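Local coordinates for protein trichothecene 3-O-acetyltransferase TRI101 (Fusarium sporotrichioides, PDB 2ZBA) that transfers an acetyl group from acetyl coenzyme A to the 3-hydroxyl of trichothecene mycotoxins during their biosynthesis, at residues Phe115-Phe120 and Trp239-Phe244; Ala167-Gly172 and Pro314-Asn319; Phe297-Asp302 and Asn319-Asp324. All blocks are in the same frame, centred on the assembly; numbering follows the deposited sequence.

Contact 1: residues Phe115-Phe120 and Trp239-Phe244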
loop_
_atom_site.group_PDB
_atom_site.type_symbol
_atom_site.label_atom_id
_atom_site.label_comp_id
_atom_site.label_asym_id
_atom_site.label_seq_id
_atom_site.Cartn_x
_atom_site.Cartn_y
_atom_site.Cartn_z
ATOM N N PHE A 115 2.749 19.258 3.832
ATOM C CA PHE A 115 3.222 18.094 3.058
ATOM C C PHE A 115 2.077 17.476 2.242
ATOM O O PHE A 115 1.811 16.273 2.362
ATOM C CB PHE A 115 3.894 17.049 3.967
ATOM C CG PHE A 115 5.131 17.553 4.673
ATOM C CD1 PHE A 115 6.383 17.439 4.080
ATOM C CD2 PHE A 115 5.046 18.131 5.934
ATOM C CE1 PHE A 115 7.538 17.901 4.716
ATOM C CE2 PHE A 115 6.205 18.596 6.586
ATOM C CZ PHE A 115 7.445 18.488 5.971
ATOM N N PRO A 116 1.415 18.293 1.386
ATOM C CA PRO A 116 0.230 17.841 0.650
ATOM C C PRO A 116 0.560 16.893 -0.508
ATOM O O PRO A 116 1.703 16.846 -0.977
ATOM C CB PRO A 116 -0.380 19.150 0.124
ATOM C CG PRO A 116 0.780 20.062 -0.046
ATOM C CD PRO A 116 1.779 19.681 1.029
ATOM N N LEU A 117 -0.441 16.149 -0.968
ATOM C CA LEU A 117 -0.255 15.199 -2.084
ATOM C C LEU A 117 0.159 15.917 -3.374
ATOM O O LEU A 117 0.982 15.397 -4.128
ATOM C CB LEU A 117 -1.529 14.374 -2.309
ATOM C CG LEU A 117 -1.468 13.135 -3.221
ATOM C CD1 LEU A 117 -0.218 12.298 -2.959
ATOM C CD2 LEU A 117 -2.701 12.287 -2.976
ATOM N N GLU A 118 -0.408 17.108 -3.597
ATOM C CA GLU A 118 -0.066 18.019 -4.706
ATOM C C GLU A 118 1.437 18.082 -4.978
ATOM O O GLU A 118 1.875 18.063 -6.126
ATOM C CB GLU A 118 -0.597 19.430 -4.370
ATOM C CG GLU A 118 -0.531 20.468 -5.510
ATOM C CD GLU A 118 -1.832 20.567 -6.294
HETATM N N MSE A 119 2.219 18.118 -3.899
HETATM C CA MSE A 119 3.659 18.349 -3.955
HETATM C C MSE A 119 4.492 17.071 -4.026
HETATM O O MSE A 119 5.724 17.110 -3.941
HETATM C CB MSE A 119 4.080 19.208 -2.756
HETATM C CG MSE A 119 3.442 20.586 -2.768
HETATM SE SE MSE A 119 4.156 21.717 -1.339
ATOM N N PHE A 120 3.817 15.933 -4.161
ATOM C CA PHE A 120 4.511 14.659 -4.303
ATOM C C PHE A 120 4.122 14.021 -5.633
ATOM O O PHE A 120 3.659 12.879 -5.672
ATOM C CB PHE A 120 4.197 13.714 -3.145
ATOM C CG PHE A 120 4.828 14.106 -1.846
ATOM C CD1 PHE A 120 6.078 13.611 -1.490
ATOM C CD2 PHE A 120 4.167 14.961 -0.969
ATOM C CE1 PHE A 120 6.665 13.966 -0.292
ATOM C CE2 PHE A 120 4.746 15.322 0.240
ATOM C CZ PHE A 120 5.990 14.833 0.580
ATOM N N TRP A 239 -6.929 13.421 -6.293
ATOM C CA TRP A 239 -6.366 12.843 -5.085
ATOM C C TRP A 239 -6.257 13.955 -4.018
ATOM O O TRP A 239 -5.983 15.114 -4.341
ATOM C CB TRP A 239 -4.975 12.296 -5.379
ATOM C CG TRP A 239 -4.931 10.925 -5.999
ATOM C CD1 TRP A 239 -4.711 10.627 -7.307
ATOM C CD2 TRP A 239 -5.096 9.666 -5.320
ATOM N NE1 TRP A 239 -4.721 9.247 -7.491
ATOM C CE2 TRP A 239 -4.972 8.644 -6.288
ATOM C CE3 TRP A 239 -5.354 9.304 -3.987
ATOM C CZ2 TRP A 239 -5.101 7.290 -5.966
ATOM C CZ3 TRP A 239 -5.465 7.949 -3.669
ATOM C CH2 TRP A 239 -5.340 6.965 -4.653
ATOM N N ALA A 240 -6.448 13.589 -2.751
ATOM C CA ALA A 240 -6.181 14.501 -1.627
ATOM C C ALA A 240 -5.790 13.742 -0.362
ATOM O O ALA A 240 -6.344 12.681 -0.097
ATOM C CB ALA A 240 -7.392 15.370 -1.360
ATOM N N PHE A 241 -4.824 14.278 0.392
ATOM C CA PHE A 241 -4.594 13.886 1.781
ATOM C C PHE A 241 -5.617 14.520 2.744
ATOM O O PHE A 241 -5.999 15.689 2.589
ATOM C CB PHE A 241 -3.188 14.281 2.271
ATOM C CG PHE A 241 -2.069 13.474 1.709
ATOM C CD1 PHE A 241 -2.224 12.127 1.389
ATOM C CD2 PHE A 241 -0.811 14.066 1.542
ATOM C CE1 PHE A 241 -1.163 11.386 0.878
ATOM C CE2 PHE A 241 0.250 13.346 1.029
ATOM C CZ PHE A 241 0.077 11.988 0.696
ATOM N N PHE A 242 -6.051 13.737 3.735
ATOM C CA PHE A 242 -6.861 14.230 4.865
ATOM C C PHE A 242 -6.213 13.735 6.156
ATOM O O PHE A 242 -5.738 12.602 6.215
ATOM C CB PHE A 242 -8.325 13.738 4.815
ATOM C CG PHE A 242 -9.143 14.301 3.685
ATOM C CD1 PHE A 242 -9.943 15.410 3.873
ATOM C CD2 PHE A 242 -9.160 13.673 2.437
ATOM C CE1 PHE A 242 -10.725 15.917 2.823
ATOM C CE2 PHE A 242 -9.923 14.162 1.401
ATOM C CZ PHE A 242 -10.701 15.294 1.578
ATOM N N SER A 243 -6.163 14.583 7.180
ATOM C CA SER A 243 -5.503 14.205 8.429
ATOM C C SER A 243 -6.491 14.087 9.586
ATOM O O SER A 243 -7.501 14.805 9.632
ATOM C CB SER A 243 -4.399 15.211 8.785
ATOM O OG SER A 243 -4.970 16.468 9.116
ATOM N N PHE A 244 -6.179 13.180 10.518
ATOM C CA PHE A 244 -7.039 12.872 11.681
ATOM C C PHE A 244 -6.165 12.880 12.919
ATOM O O PHE A 244 -5.236 12.101 13.026
ATOM C CB PHE A 244 -7.734 11.498 11.548
ATOM C CG PHE A 244 -8.585 11.358 10.321
ATOM C CD1 PHE A 244 -9.964 11.572 10.379
ATOM C CD2 PHE A 244 -8.015 11.028 9.092
ATOM C CE1 PHE A 244 -10.756 11.456 9.221
ATOM C CE2 PHE A 244 -8.811 10.913 7.935
ATOM C CZ PHE A 244 -10.171 11.121 8.007
#

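Contact 2: residues Ala167-Gly172 and Pro314-Asn319. With COA (coenzyme A), chain E.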
loop_
_atom_site.group_PDB
_atom_site.type_symbol
_atom_site.label_atom_id
_atom_site.label_comp_id
_atom_site.label_asym_id
_atom_site.label_seq_id
_atom_site.Cartn_x
_atom_site.Cartn_y
_atom_site.Cartn_z
ATOM N N ALA A 167 6.065 -8.867 -6.639
ATOM C CA ALA A 167 7.220 -9.215 -5.827
ATOM C C ALA A 167 7.047 -8.837 -4.360
ATOM O O ALA A 167 7.646 -9.449 -3.501
ATOM C CB ALA A 167 8.506 -8.552 -6.398
HETATM N N MSE A 168 6.248 -7.823 -4.067
HETATM C CA MSE A 168 6.083 -7.395 -2.678
HETATM C C MSE A 168 4.811 -6.611 -2.475
HETATM O O MSE A 168 4.427 -5.832 -3.339
HETATM C CB MSE A 168 7.300 -6.551 -2.212
HETATM C CG MSE A 168 7.558 -5.268 -3.010
HETATM SE SE MSE A 168 9.309 -4.514 -2.546
HETATM C CE MSE A 168 10.304 -5.601 -3.708
ATOM N N ASP A 169 4.156 -6.820 -1.330
ATOM C CA ASP A 169 3.138 -5.885 -0.846
ATOM C C ASP A 169 3.842 -4.777 -0.022
ATOM O O ASP A 169 5.060 -4.843 0.144
ATOM C CB ASP A 169 1.979 -6.608 -0.099
ATOM C CG ASP A 169 2.436 -7.459 1.079
ATOM O OD1 ASP A 169 3.443 -7.138 1.733
ATOM O OD2 ASP A 169 1.766 -8.472 1.371
HETATM N N MSE A 170 3.117 -3.769 0.471
HETATM C CA MSE A 170 3.786 -2.671 1.230
HETATM C C MSE A 170 4.430 -3.114 2.577
HETATM O O MSE A 170 5.475 -2.584 2.983
HETATM C CB MSE A 170 2.882 -1.448 1.394
HETATM C CG MSE A 170 3.586 -0.207 1.936
HETATM SE SE MSE A 170 5.077 0.516 0.827
HETATM C CE MSE A 170 6.448 0.540 2.141
ATOM N N THR A 171 3.815 -4.078 3.258
ATOM C CA THR A 171 4.433 -4.769 4.413
ATOM C C THR A 171 5.815 -5.352 4.067
ATOM O O THR A 171 6.796 -5.168 4.806
ATOM C CB THR A 171 3.508 -5.906 4.934
ATOM O OG1 THR A 171 2.208 -5.379 5.179
ATOM C CG2 THR A 171 4.053 -6.525 6.231
ATOM N N GLY A 172 5.892 -6.053 2.936
ATOM C CA GLY A 172 7.139 -6.645 2.486
ATOM C C GLY A 172 8.135 -5.589 2.040
ATOM O O GLY A 172 9.327 -5.737 2.265
ATOM N N PRO A 314 9.265 -10.664 3.020
ATOM C CA PRO A 314 9.346 -9.570 2.047
ATOM C C PRO A 314 8.460 -9.699 0.796
ATOM O O PRO A 314 8.453 -8.792 -0.044
ATOM C CB PRO A 314 10.820 -9.599 1.643
ATOM C CG PRO A 314 11.230 -11.034 1.778
ATOM C CD PRO A 314 10.332 -11.664 2.804
ATOM N N GLY A 315 7.712 -10.801 0.688
ATOM C CA GLY A 315 6.978 -11.115 -0.517
ATOM C C GLY A 315 5.631 -10.447 -0.598
ATOM O O GLY A 315 5.405 -9.396 0.006
ATOM N N LEU A 316 4.748 -11.031 -1.397
ATOM C CA LEU A 316 3.369 -10.569 -1.471
ATOM C C LEU A 316 2.488 -11.606 -0.781
ATOM O O LEU A 316 2.323 -12.730 -1.272
ATOM C CB LEU A 316 2.894 -10.329 -2.913
ATOM C CG LEU A 316 1.417 -9.881 -2.837
ATOM C CD1 LEU A 316 1.122 -8.551 -3.439
ATOM C CD2 LEU A 316 0.434 -10.956 -3.308
ATOM N N LEU A 317 1.930 -11.198 0.352
ATOM C CA LEU A 317 1.137 -12.055 1.191
ATOM C C LEU A 317 0.022 -11.197 1.769
ATOM O O LEU A 317 0.065 -10.752 2.914
ATOM C CB LEU A 317 2.018 -12.699 2.276
ATOM C CG LEU A 317 1.325 -13.726 3.166
ATOM C CD1 LEU A 317 0.292 -14.599 2.375
ATOM C CD2 LEU A 317 2.344 -14.571 3.874
ATOM N N GLN A 318 -0.977 -10.970 0.932
ATOM C CA GLN A 318 -2.017 -10.008 1.193
ATOM C C GLN A 318 -3.302 -10.630 0.672
ATOM O O GLN A 318 -3.258 -11.488 -0.219
ATOM C CB GLN A 318 -1.688 -8.743 0.399
ATOM C CG GLN A 318 -2.604 -7.557 0.602
ATOM C CD GLN A 318 -2.133 -6.341 -0.181
ATOM O OE1 GLN A 318 -1.580 -5.400 0.399
ATOM N NE2 GLN A 318 -2.313 -6.367 -1.506
ATOM N N ASN A 319 -4.429 -10.230 1.255
ATOM C CA ASN A 319 -5.737 -10.481 0.678
ATOM C C ASN A 319 -6.579 -9.255 0.998
ATOM O O ASN A 319 -6.046 -8.248 1.472
ATOM C CB ASN A 319 -6.340 -11.759 1.287
ATOM C CG ASN A 319 -7.359 -12.429 0.375
ATOM O OD1 ASN A 319 -7.923 -11.801 -0.522
ATOM N ND2 ASN A 319 -7.606 -13.713 0.615
HETATM N N1A COA E . -9.631 -6.377 22.940
HETATM C C2A COA E . -9.599 -5.005 22.753
HETATM N N3A COA E . -8.773 -4.467 21.776
HETATM C C4A COA E . -7.998 -5.275 20.996
HETATM C C5A COA E . -8.019 -6.657 21.182
HETATM C C6A COA E . -8.847 -7.212 22.168
HETATM N N6A COA E . -8.804 -8.521 22.433
HETATM N N7A COA E . -7.161 -7.205 20.290
HETATM C C8A COA E . -6.604 -6.210 19.558
HETATM N N9A COA E . -7.115 -5.009 19.979
HETATM C C1B COA E . -6.866 -3.679 19.376
HETATM C C2B COA E . -5.460 -3.173 19.681
HETATM O O2B COA E . -5.423 -2.491 20.917
HETATM C C3B COA E . -5.183 -2.298 18.473
HETATM O O3B COA E . -6.023 -1.179 18.585
HETATM P P3B COA E . -5.588 0.359 18.377
HETATM O O7A COA E . -4.746 0.431 17.120
HETATM O O8A COA E . -4.741 0.833 19.526
HETATM O O9A COA E . -6.884 1.090 18.228
HETATM C C4B COA E . -5.823 -3.101 17.359
HETATM O O4B COA E . -6.953 -3.718 17.953
HETATM C C5B COA E . -4.955 -4.169 16.715
HETATM O O5B COA E . -5.825 -4.911 15.867
HETATM P P1A COA E . -5.330 -5.463 14.436
HETATM O O1A COA E . -4.144 -6.363 14.590
HETATM O O2A COA E . -6.456 -6.073 13.635
HETATM O O3A COA E . -4.724 -4.183 13.631
HETATM P P2A COA E . -5.552 -2.961 12.976
HETATM O O4A COA E . -4.836 -1.689 13.373
HETATM O O5A COA E . -7.032 -2.948 13.270
HETATM O O6A COA E . -5.418 -3.163 11.391
HETATM C CBP COA E . -5.827 -4.285 9.301
HETATM C CCP COA E . -6.370 -3.947 10.687
HETATM C CDP COA E . -6.037 -3.044 8.433
HETATM C CEP COA E . -6.609 -5.489 8.748
HETATM C CAP COA E . -4.334 -4.599 9.430
HETATM O OAP COA E . -4.138 -5.730 10.267
HETATM C C9P COA E . -3.608 -4.832 8.125
HETATM O O9P COA E . -3.642 -6.100 7.541
HETATM N N8P COA E . -2.904 -3.835 7.586
HETATM C C7P COA E . -2.196 -4.011 6.322
HETATM C C6P COA E . -3.098 -3.809 5.103
HETATM C C5P COA E . -2.285 -3.980 3.830
HETATM O O5P COA E . -1.907 -5.115 3.449
HETATM N N4P COA E . -1.999 -2.881 3.142
HETATM C C3P COA E . -0.754 -2.819 2.380
HETATM C C2P COA E . -0.985 -2.628 0.884
HETATM S S1P COA E . 0.285 -3.374 -0.184
HETATM O O HOH W 1 10.016 -9.137 -2.549
#

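Contact 3: residues Phe297-Asp302 and Asn319-Asp324. With COA (coenzyme A), chain E.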
loop_
_atom_site.group_PDB
_atom_site.type_symbol
_atom_site.label_atom_id
_atom_site.label_comp_id
_atom_site.label_asym_id
_atom_site.label_seq_id
_atom_site.Cartn_x
_atom_site.Cartn_y
_atom_site.Cartn_z
ATOM N N PHE A 297 -17.209 -2.471 0.091
ATOM C CA PHE A 297 -15.971 -2.029 0.723
ATOM C C PHE A 297 -14.983 -3.172 0.543
ATOM O O PHE A 297 -15.273 -4.302 0.930
ATOM C CB PHE A 297 -16.189 -1.728 2.218
ATOM C CG PHE A 297 -15.066 -0.939 2.865
ATOM C CD1 PHE A 297 -13.983 -1.586 3.455
ATOM C CD2 PHE A 297 -15.107 0.452 2.900
ATOM C CE1 PHE A 297 -12.945 -0.856 4.062
ATOM C CE2 PHE A 297 -14.083 1.187 3.517
ATOM C CZ PHE A 297 -13.002 0.531 4.081
ATOM N N CYS A 298 -13.852 -2.887 -0.097
ATOM C CA CYS A 298 -12.722 -3.813 -0.163
ATOM C C CYS A 298 -11.596 -3.252 0.707
ATOM O O CYS A 298 -11.188 -2.092 0.521
ATOM C CB CYS A 298 -12.229 -4.002 -1.609
ATOM S SG CYS A 298 -13.516 -4.119 -2.852
ATOM N N ARG A 299 -11.116 -4.064 1.651
ATOM C CA ARG A 299 -10.101 -3.664 2.647
ATOM C C ARG A 299 -8.911 -4.602 2.621
ATOM O O ARG A 299 -9.070 -5.783 2.886
ATOM C CB ARG A 299 -10.720 -3.682 4.055
ATOM C CG ARG A 299 -9.903 -3.025 5.137
ATOM C CD ARG A 299 -10.466 -3.418 6.510
ATOM N NE ARG A 299 -9.952 -2.579 7.594
ATOM C CZ ARG A 299 -10.196 -2.773 8.885
ATOM N NH1 ARG A 299 -10.951 -3.798 9.294
ATOM N NH2 ARG A 299 -9.663 -1.939 9.775
ATOM N N ALA A 300 -7.717 -4.085 2.325
ATOM C CA ALA A 300 -6.496 -4.902 2.340
ATOM C C ALA A 300 -6.135 -5.461 3.742
ATOM O O ALA A 300 -6.314 -4.803 4.791
ATOM C CB ALA A 300 -5.284 -4.119 1.755
ATOM N N VAL A 301 -5.620 -6.680 3.730
ATOM C CA VAL A 301 -5.261 -7.367 4.965
ATOM C C VAL A 301 -3.920 -8.053 4.747
ATOM O O VAL A 301 -3.752 -8.836 3.821
ATOM C CB VAL A 301 -6.403 -8.361 5.493
ATOM C CG1 VAL A 301 -7.008 -9.196 4.377
ATOM C CG2 VAL A 301 -5.876 -9.266 6.616
ATOM N N ASP A 302 -2.951 -7.705 5.586
ATOM C CA ASP A 302 -1.726 -8.468 5.693
ATOM C C ASP A 302 -2.017 -9.916 6.134
ATOM O O ASP A 302 -2.533 -10.146 7.231
ATOM C CB ASP A 302 -0.807 -7.767 6.702
ATOM C CG ASP A 302 0.489 -8.499 6.928
ATOM O OD1 ASP A 302 0.821 -9.382 6.127
ATOM O OD2 ASP A 302 1.176 -8.179 7.927
ATOM N N ASN A 319 -4.429 -10.230 1.255
ATOM C CA ASN A 319 -5.737 -10.481 0.678
ATOM C C ASN A 319 -6.579 -9.255 0.998
ATOM O O ASN A 319 -6.046 -8.248 1.472
ATOM C CB ASN A 319 -6.340 -11.759 1.287
ATOM C CG ASN A 319 -7.359 -12.429 0.375
ATOM O OD1 ASN A 319 -7.923 -11.801 -0.522
ATOM N ND2 ASN A 319 -7.606 -13.713 0.615
HETATM N N MSE A 320 -7.879 -9.328 0.744
HETATM C CA MSE A 320 -8.787 -8.269 1.090
HETATM C C MSE A 320 -9.984 -8.902 1.783
HETATM O O MSE A 320 -10.254 -10.097 1.630
HETATM C CB MSE A 320 -9.218 -7.482 -0.156
HETATM C CG MSE A 320 -8.063 -6.746 -0.905
HETATM SE SE MSE A 320 -8.735 -5.422 -2.159
HETATM C CE MSE A 320 -8.366 -3.782 -1.137
ATOM N N THR A 321 -10.695 -8.110 2.562
ATOM C CA THR A 321 -12.010 -8.509 3.015
ATOM C C THR A 321 -13.030 -7.656 2.240
ATOM O O THR A 321 -12.759 -6.491 1.879
ATOM C CB THR A 321 -12.169 -8.407 4.565
ATOM O OG1 THR A 321 -12.048 -7.042 4.991
ATOM C CG2 THR A 321 -11.111 -9.273 5.282
ATOM N N TYR A 322 -14.190 -8.240 1.983
ATOM C CA TYR A 322 -15.221 -7.607 1.172
ATOM C C TYR A 322 -16.514 -7.454 1.941
ATOM O O TYR A 322 -16.906 -8.323 2.714
ATOM C CB TYR A 322 -15.433 -8.413 -0.102
ATOM C CG TYR A 322 -14.146 -8.617 -0.863
ATOM C CD1 TYR A 322 -13.623 -7.604 -1.671
ATOM C CD2 TYR A 322 -13.421 -9.810 -0.746
ATOM C CE1 TYR A 322 -12.399 -7.788 -2.362
ATOM C CE2 TYR A 322 -12.211 -9.996 -1.433
ATOM C CZ TYR A 322 -11.716 -8.986 -2.244
ATOM O OH TYR A 322 -10.530 -9.182 -2.920
ATOM N N HIS A 323 -17.170 -6.321 1.735
ATOM C CA HIS A 323 -18.311 -5.949 2.541
ATOM C C HIS A 323 -19.340 -5.322 1.620
ATOM O O HIS A 323 -19.106 -4.254 1.070
ATOM C CB HIS A 323 -17.875 -4.989 3.667
ATOM C CG HIS A 323 -16.735 -5.512 4.489
ATOM N ND1 HIS A 323 -15.417 -5.270 4.170
ATOM C CD2 HIS A 323 -16.717 -6.326 5.574
ATOM C CE1 HIS A 323 -14.637 -5.901 5.030
ATOM N NE2 HIS A 323 -15.401 -6.549 5.888
ATOM N N ASP A 324 -20.463 -6.010 1.426
ATOM C CA ASP A 324 -21.524 -5.503 0.572
ATOM C C ASP A 324 -22.693 -5.023 1.400
ATOM O O ASP A 324 -23.074 -5.663 2.384
ATOM C CB ASP A 324 -22.002 -6.581 -0.396
ATOM C CG ASP A 324 -20.922 -7.049 -1.315
ATOM O OD1 ASP A 324 -20.430 -6.239 -2.126
ATOM O OD2 ASP A 324 -20.578 -8.236 -1.247
HETATM N N1A COA E . -9.631 -6.377 22.940
HETATM C C2A COA E . -9.599 -5.005 22.753
HETATM N N3A COA E . -8.773 -4.467 21.776
HETATM C C4A COA E . -7.998 -5.275 20.996
HETATM C C5A COA E . -8.019 -6.657 21.182
HETATM C C6A COA E . -8.847 -7.212 22.168
HETATM N N6A COA E . -8.804 -8.521 22.433
HETATM N N7A COA E . -7.161 -7.205 20.290
HETATM C C8A COA E . -6.604 -6.210 19.558
HETATM N N9A COA E . -7.115 -5.009 19.979
HETATM C C1B COA E . -6.866 -3.679 19.376
HETATM C C2B COA E . -5.460 -3.173 19.681
HETATM O O2B COA E . -5.423 -2.491 20.917
HETATM C C3B COA E . -5.183 -2.298 18.473
HETATM O O3B COA E . -6.023 -1.179 18.585
HETATM P P3B COA E . -5.588 0.359 18.377
HETATM O O7A COA E . -4.746 0.431 17.120
HETATM O O8A COA E . -4.741 0.833 19.526
HETATM O O9A COA E . -6.884 1.090 18.228
HETATM C C4B COA E . -5.823 -3.101 17.359
HETATM O O4B COA E . -6.953 -3.718 17.953
HETATM C C5B COA E . -4.955 -4.169 16.715
HETATM O O5B COA E . -5.825 -4.911 15.867
HETATM P P1A COA E . -5.330 -5.463 14.436
HETATM O O1A COA E . -4.144 -6.363 14.590
HETATM O O2A COA E . -6.456 -6.073 13.635
HETATM O O3A COA E . -4.724 -4.183 13.631
HETATM P P2A COA E . -5.552 -2.961 12.976
HETATM O O4A COA E . -4.836 -1.689 13.373
HETATM O O5A COA E . -7.032 -2.948 13.270
HETATM O O6A COA E . -5.418 -3.163 11.391
HETATM C CBP COA E . -5.827 -4.285 9.301
HETATM C CCP COA E . -6.370 -3.947 10.687
HETATM C CDP COA E . -6.037 -3.044 8.433
HETATM C CEP COA E . -6.609 -5.489 8.748
HETATM C CAP COA E . -4.334 -4.599 9.430
HETATM O OAP COA E . -4.138 -5.730 10.267
HETATM C C9P COA E . -3.608 -4.832 8.125
HETATM O O9P COA E . -3.642 -6.100 7.541
HETATM N N8P COA E . -2.904 -3.835 7.586
HETATM C C7P COA E . -2.196 -4.011 6.322
HETATM C C6P COA E . -3.098 -3.809 5.103
HETATM C C5P COA E . -2.285 -3.980 3.830
HETATM O O5P COA E . -1.907 -5.115 3.449
HETATM N N4P COA E . -1.999 -2.881 3.142
HETATM C C3P COA E . -0.754 -2.819 2.380
HETATM C C2P COA E . -0.985 -2.628 0.884
HETATM S S1P COA E . 0.285 -3.374 -0.184
HETATM O O HOH W 2 -11.838 -6.226 7.716
#

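Contact 1: residues Phe115-Phe120 and Trp239-Phe244
The carbonyl oxygen of Phe-115 accepts a hydrogen bond from NE of Arg-409 and also lies at the edge of the Phe-241 ring, near the ring plane, with Phe-115 O 3.5 Å from Phe-241 CD2. That edge carries the slightly positive ring hydrogens, so the oxygen has a weakly favourable second neighbour. The same ring also offers a face to Leu-117. CB of Leu-117 stands over its centre, 3.9 Å from the Phe-241 centroid and only 12° off the ring normal, a CH-pi contact. With CG of Leu-117 anti to the backbone N (chi1 -168°), the two methyls part beyond it. CD1 follows the ring to its far end, 3.7 Å from Phe-241 CZ, whereas CD2 leaves for the next inward-facing side chain of the strand and closes tightly on Trp-239, with Leu-117 CD2 and Trp-239 CB 3.3 Å apart. The indole continues away from the loop, and its NE1 is bonded to the carbonyl of Glu-414. No hydrogen bond joins the two segments; the C-terminal Gly-459 meets the backbone of Leu-117 and Glu-118 instead. A turn from the N-terminal family region is thus packed mainly through one leucine onto the large mixed sheet, as an apolar contact in the two-part architecture of BAHD acyltransferases.

Contact 2: residues Ala167-Gly172 and Pro314-Asn319
Asp-169 reaches Leu-317 from the end of an HXXXD sequence that starts at His-165, the signature of BAHD acyltransferases, and the geometry illustrates how the aspartate of this motif can serve as a structural hub. Hydrogen bonds come first. The side chain turns away from the thiol end of coenzyme A, its CG lying between the backbone N and the carbonyl carbon (chi1 57°), and its two oxygens divide the work. OD1 caps the following helix, accepting from the backbone N of Gly-172 at 2.9 Å. OD2 takes the N-H of Leu-317, also at 2.9 Å between Asp-169 OD2 and Leu-317 N; this bond is fairly straight (162°) but arrives from well above the carboxylate plane. The backbone adds a bond from Asp-169 N to Gly-315 O, 3.2 Å long, the donor again standing above the plane of the acceptor. Charge is supplied by Arg-304, which forms a salt bridge with OD2 and also bonds to Gly-315 O, tying both segments together.

Weaker CA-H...O contacts line the rest of the backbone crossing, among them Met-168 CA to Gly-315 O at 3.4 Å. One water donates to both Ala-167 O and Pro-314 O, two buried acceptors that could not bond to each other. Apolar packing is slight: CD1 of Leu-316 rests 4.0 Å from CB of Asp-169.

The thiol end of coenzyme A also approaches CB of Asp-169, from another direction than Leu-316. Gln-318, an established coenzyme A-binding residue, runs extended toward it, and S1P is modelled unusually close to Gln-318 OE1 (2.8 Å) and Met-170 N (2.9 Å), so its exact position is doubtful.

Contact 3: residues Phe297-Asp302 and Asn319-Asp324
Cys-298 and Tyr-322 sit opposite each other as a non-hydrogen-bonded pair of two antiparallel strands, and they begin one closely packed face of the ladder. The sulfur meets the phenol ring at its edge, in the ring plane, with Cys-298 SG 3.7 Å from Tyr-322 CD1. Beside it, the selenium of Met-320 lies 3.8 Å from Cys-298 CB; a bend at the end of that chain (chi3 104°) carries its methyl under the strand, where Met-320 CE comes within 3.5 Å of Ala-300 N. The toxin touches Met-320 on this face.

On the other face Phe-297 and His-323 are also closely packed, side by side with their CB atoms 3.9 Å apart, and ND1 of His-323 adds a weak bond to the carbonyl of Phe-297. The looser point there is where Arg-299 runs extended past Thr-321 and meets it through a water, which accepts from Arg-299 NH1 and is 2.9 Å from Thr-321 OG1. Its guanidinium, in salt bridges with Asp-270 and Asp-271, turns one face to the pantetheine carbon CCP.

Six backbone hydrogen bonds hold the strands in register from Phe-297 to Val-301. One N-H beyond them, Asp-302 N, bonds O9P of coenzyme A at 2.6 Å, which is consistent with the strand's backbone helping to position the pantetheine arm.

Overall arrangement
All three contacts reach one seven-stranded mixed sheet. Contact 1 reaches it through strand 237-244, next to the short outermost strand 456-457; contacts 2 and 3 share strand 318-326, the outermost strand at the other side, and Asn-319 belongs to both. Their centres lie about 15 Å apart and they touch, whereas the centre of contact 1 is about 24 Å from the centre of each. Along the chain contact 1 closes before contact 3 opens, while contact 2 crosses both. Contacts 1 and 2 each bring part of the N-terminal family region to the sheet, and contacts 2 and 3 line the site where the pantetheine arm of coenzyme A runs beside the toxin.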